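Local atomic coordinates of endo-polygalacturonase (Pectobacterium carotovorum subsp. carotovorum, PDB entry 1BHE), a protein that hydrolyses the alpha-1,4-glycosidic bonds of polygalacturonic acid and takes part in the maceration and soft-rotting of plant tissue. Residues T190-P195 / D202-M207; S217-A220 / N225-I228. One frame throughout, in Å; residues are numbered along the deposited sequence.

Overall arrangement
Both contacts are buried near the middle of the parallel beta-helix, and each bridges two faces across a turn. Contact 1 joins strand 183-193 to strand 204-207, and contact 2 does the same for strands 218-220 and 226-230, which lie beside the first two in the parallel ladders. The contact centres are only about 5 Å apart, and probable backbone hydrogen bonds between Ile-192 and both Asn-218 and Ala-220 tie them together. Their chemistry differs: contact 1 is van der Waals packing, an isoleucine methyl against another isoleucine and over a glycine carbonyl oxygen, whereas contact 2 adds an asparagine amide that grips a backbone oxygen. Contact 2 also lies nearer to the inferred active-site residue His-251.

Contact 1: residues T190-P195 / D202-M207; sequences TTIKTP and DGIDPM
Ile-192 reaches across to the start of strand 204-207 with its terminal methyl: CD1 lies 3.8 Å from Ile-204 CG1, and the same methyl rests 3.8 Å from Gly-203 O. Its CG1 branch lies on the backbone N side (chi1 -78°), and CD1 continues outward from it in an extended conformation. The two side chains cross at a slant, and the touch is of one methyl on one methylene. Here the packing is closest, walled by Leu-169 and His-176 around Ile-192 and by Val-177 against Ile-204. Two residues back along the strand the fit is looser, with Thr-190 CG2 no nearer than 4.7 Å to Ile-204 CD1. The other end opens to solvent, where Lys-193 and Pro-195 are exposed, although Pro-195 also touches Trp-135. His-176 spans the turn end, hydrogen-bonded through one ring nitrogen to Thr-194 OG1 and through the other to Asp-202 O. The direct contact is thus hydrophobic filling of the interior where two faces of the right-handed parallel beta-helix meet, and His-176 supplies a directional link between the segments.

Contact 2: residues S217-A220 / N225-I228; sequences SNIA and NVAI
Asn-225 and Ile-219 meet where the chain turns from strand 218-220 into strand 226-230, and the polar part of the contact is one hydrogen bond from Asn-225 ND2 to Ile-219 O, 3.0 Å long. It is noticeably bent, with an angle of 134° at the hydrogen. The acceptor lies almost in the plane of the Asn-225 amide, while the donor stands well above the carbonyl plane of Ile-219, 54° out of it, and so misses the lone-pair directions. ND2 has a second acceptor in Thr-249 O, and OD1 of the same amide is bonded to Gly-252 N. Three hydrogen bonds therefore fix the rotation of this buried amide and satisfy both its ends.

The van der Waals part is built by both branches of Ile-219. CG2 packs 3.8 Å from Asn-225 CB and lies against the backbone at 3.7 Å from Asn-225 O. With CG1 placed beside the backbone N (chi1 -58°), the other branch carries CD1 toward Val-226, where it lies 4.1 Å from Val-226 CG2. The side chains of Ile-219 and Asn-225 run alongside each other in opposing directions, whereas those of Ile-219 and Val-226 cross almost perpendicularly. Phe-247, on neighbouring strand 245-247, touches all three and continues the hydrophobic filling of the beta-helix interior.

Outside the contact, backbone bonds to Asp-246 and Gly-248 hold Ile-219 in the parallel ladder. Since Thr-249 and Gly-252 flank the inferred active-site residue His-251, the Asn-225 amide couples the turn between the two strands to the chain on both sides of that histidine, consistent with a second-shell part in positioning it.

Contact 1: residues T190-P195 / D202-M207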
loop_
_atom_site.group_PDB
_atom_site.type_symbol
_atom_site.label_atom_id
_atom_site.label_comp_id
_atom_site.label_asym_id
_atom_site.label_seq_id
_atom_site.Cartn_x
_atom_site.Cartn_y
_atom_site.Cartn_z
ATOM N N THR A 190 4.560 -6.513 -9.149
ATOM C CA THR A 190 5.007 -6.367 -7.772
ATOM C C THR A 190 4.327 -7.465 -6.958
ATOM O O THR A 190 3.107 -7.615 -7.055
ATOM C CB THR A 190 4.655 -4.990 -7.184
ATOM O OG1 THR A 190 5.455 -3.980 -7.813
ATOM C CG2 THR A 190 4.926 -4.936 -5.687
ATOM N N THR A 191 5.114 -8.233 -6.216
ATOM C CA THR A 191 4.532 -9.261 -5.351
ATOM C C THR A 191 4.667 -8.811 -3.903
ATOM O O THR A 191 5.765 -8.439 -3.499
ATOM C CB THR A 191 5.212 -10.630 -5.551
ATOM O OG1 THR A 191 4.910 -11.064 -6.886
ATOM C CG2 THR A 191 4.685 -11.664 -4.568
ATOM N N ILE A 192 3.571 -8.808 -3.158
ATOM C CA ILE A 192 3.587 -8.452 -1.743
ATOM C C ILE A 192 3.050 -9.655 -0.957
ATOM O O ILE A 192 1.957 -10.143 -1.267
ATOM C CB ILE A 192 2.756 -7.199 -1.418
ATOM C CG1 ILE A 192 3.541 -5.939 -1.803
ATOM C CG2 ILE A 192 2.371 -7.107 0.058
ATOM C CD1 ILE A 192 2.665 -4.718 -2.008
ATOM N N LYS A 193 3.813 -10.115 0.032
ATOM C CA LYS A 193 3.377 -11.256 0.831
ATOM C C LYS A 193 3.774 -11.089 2.295
ATOM O O LYS A 193 4.940 -11.121 2.680
ATOM C CB LYS A 193 3.908 -12.575 0.280
ATOM C CG LYS A 193 3.396 -13.822 0.973
ATOM C CD LYS A 193 1.878 -13.953 0.963
ATOM C CE LYS A 193 1.466 -15.225 1.702
ATOM N NZ LYS A 193 0.021 -15.535 1.529
ATOM N N THR A 194 2.753 -10.913 3.110
ATOM C CA THR A 194 2.852 -10.726 4.554
ATOM C C THR A 194 1.667 -11.444 5.182
ATOM O O THR A 194 0.582 -11.482 4.602
ATOM C CB THR A 194 2.868 -9.223 4.881
ATOM O OG1 THR A 194 4.195 -8.720 4.616
ATOM C CG2 THR A 194 2.531 -8.898 6.321
ATOM N N PRO A 195 1.872 -12.099 6.315
ATOM C CA PRO A 195 0.826 -12.865 6.970
ATOM C C PRO A 195 -0.449 -12.081 7.192
ATOM O O PRO A 195 -0.469 -10.918 7.602
ATOM C CB PRO A 195 1.459 -13.314 8.280
ATOM C CG PRO A 195 2.929 -13.295 8.028
ATOM C CD PRO A 195 3.161 -12.169 7.050
ATOM N N ASP A 202 -0.575 -2.364 5.307
ATOM C CA ASP A 202 -1.140 -2.008 4.007
ATOM C C ASP A 202 -0.115 -2.317 2.914
ATOM O O ASP A 202 1.085 -2.119 3.132
ATOM C CB ASP A 202 -1.530 -0.541 3.920
ATOM C CG ASP A 202 -2.712 -0.129 4.764
ATOM O OD1 ASP A 202 -3.212 -0.931 5.578
ATOM O OD2 ASP A 202 -3.165 1.026 4.625
ATOM N N GLY A 203 -0.617 -2.763 1.768
ATOM C CA GLY A 203 0.254 -3.108 0.656
ATOM C C GLY A 203 0.800 -1.890 -0.067
ATOM O O GLY A 203 1.990 -1.582 0.037
ATOM N N ILE A 204 -0.024 -1.246 -0.887
ATOM C CA ILE A 204 0.368 -0.071 -1.644
ATOM C C ILE A 204 -0.652 1.050 -1.437
ATOM O O ILE A 204 -1.809 0.897 -1.829
ATOM C CB ILE A 204 0.485 -0.316 -3.164
ATOM C CG1 ILE A 204 1.490 -1.423 -3.493
ATOM C CG2 ILE A 204 0.902 0.988 -3.841
ATOM C CD1 ILE A 204 1.576 -1.772 -4.961
ATOM N N ASP A 205 -0.217 2.175 -0.880
ATOM C CA ASP A 205 -1.096 3.287 -0.574
ATOM C C ASP A 205 -0.655 4.633 -1.153
ATOM O O ASP A 205 0.179 5.330 -0.572
ATOM C CB ASP A 205 -1.197 3.530 0.935
ATOM C CG ASP A 205 -1.783 2.477 1.832
ATOM O OD1 ASP A 205 -2.174 1.384 1.394
ATOM O OD2 ASP A 205 -1.889 2.738 3.061
ATOM N N PRO A 206 -1.313 5.068 -2.215
ATOM C CA PRO A 206 -1.159 6.420 -2.740
ATOM C C PRO A 206 -1.803 7.388 -1.752
ATOM O O PRO A 206 -2.929 7.138 -1.300
ATOM C CB PRO A 206 -1.878 6.392 -4.080
ATOM C CG PRO A 206 -2.216 4.963 -4.343
ATOM C CD PRO A 206 -2.349 4.322 -2.971
ATOM N N MET A 207 -1.115 8.442 -1.355
ATOM C CA MET A 207 -1.585 9.418 -0.378
ATOM C C MET A 207 -1.474 10.837 -0.927
ATOM O O MET A 207 -0.366 11.342 -1.103
ATOM C CB MET A 207 -0.745 9.338 0.908
ATOM C CG MET A 207 -0.920 8.063 1.712
ATOM S SD MET A 207 0.087 8.049 3.215
ATOM C CE MET A 207 -0.358 6.424 3.844
#

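Contact 2: residues S217-A220 / N225-I228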
loop_
_atom_site.group_PDB
_atom_site.type_symbol
_atom_site.label_atom_id
_atom_site.label_comp_id
_atom_site.label_asym_id
_atom_site.label_seq_id
_atom_site.Cartn_x
_atom_site.Cartn_y
_atom_site.Cartn_z
ATOM N N SER A 217 0.108 -7.371 -10.634
ATOM C CA SER A 217 0.710 -7.578 -9.330
ATOM C C SER A 217 -0.104 -8.543 -8.483
ATOM O O SER A 217 -1.242 -8.885 -8.798
ATOM C CB SER A 217 0.895 -6.216 -8.643
ATOM O OG SER A 217 1.820 -5.422 -9.375
ATOM N N ASN A 218 0.518 -9.016 -7.416
ATOM C CA ASN A 218 -0.078 -10.013 -6.525
ATOM C C ASN A 218 0.092 -9.548 -5.087
ATOM O O ASN A 218 1.226 -9.454 -4.610
ATOM C CB ASN A 218 0.649 -11.341 -6.769
ATOM C CG ASN A 218 -0.130 -12.491 -6.155
ATOM O OD1 ASN A 218 -0.423 -12.425 -4.964
ATOM N ND2 ASN A 218 -0.469 -13.482 -6.971
ATOM N N ILE A 219 -1.006 -9.177 -4.433
ATOM C CA ILE A 219 -0.910 -8.627 -3.080
ATOM C C ILE A 219 -1.673 -9.431 -2.041
ATOM O O ILE A 219 -2.894 -9.552 -2.093
ATOM C CB ILE A 219 -1.393 -7.161 -3.056
ATOM C CG1 ILE A 219 -0.572 -6.287 -4.015
ATOM C CG2 ILE A 219 -1.310 -6.578 -1.649
ATOM C CD1 ILE A 219 -1.117 -4.886 -4.205
ATOM N N ALA A 220 -0.942 -9.967 -1.070
ATOM C CA ALA A 220 -1.534 -10.729 0.034
ATOM C C ALA A 220 -0.877 -10.221 1.317
ATOM O O ALA A 220 0.346 -10.302 1.456
ATOM C CB ALA A 220 -1.330 -12.217 -0.133
ATOM N N ASN A 225 -5.077 -4.177 1.006
ATOM C CA ASN A 225 -4.209 -4.592 -0.098
ATOM C C ASN A 225 -3.722 -3.326 -0.802
ATOM O O ASN A 225 -2.541 -3.152 -1.104
ATOM C CB ASN A 225 -4.941 -5.555 -1.026
ATOM C CG ASN A 225 -5.455 -6.786 -0.304
ATOM O OD1 ASN A 225 -6.387 -6.701 0.503
ATOM N ND2 ASN A 225 -4.857 -7.939 -0.576
ATOM N N VAL A 226 -4.651 -2.415 -1.051
ATOM C CA VAL A 226 -4.422 -1.096 -1.607
ATOM C C VAL A 226 -5.355 -0.144 -0.844
ATOM O O VAL A 226 -6.531 -0.464 -0.641
ATOM C CB VAL A 226 -4.708 -0.960 -3.111
ATOM C CG1 VAL A 226 -4.762 0.506 -3.558
ATOM C CG2 VAL A 226 -3.678 -1.667 -3.978
ATOM N N ALA A 227 -4.847 0.993 -0.393
ATOM C CA ALA A 227 -5.690 1.974 0.290
ATOM C C ALA A 227 -5.387 3.345 -0.313
ATOM O O ALA A 227 -4.296 3.883 -0.108
ATOM C CB ALA A 227 -5.502 1.977 1.793
ATOM N N ILE A 228 -6.323 3.836 -1.105
ATOM C CA ILE A 228 -6.212 5.139 -1.765
ATOM C C ILE A 228 -6.698 6.228 -0.813
ATOM O O ILE A 228 -7.834 6.155 -0.325
ATOM C CB ILE A 228 -7.032 5.127 -3.067
ATOM C CG1 ILE A 228 -6.480 4.078 -4.039
ATOM C CG2 ILE A 228 -7.048 6.490 -3.745
ATOM C CD1 ILE A 228 -7.417 3.723 -5.178
#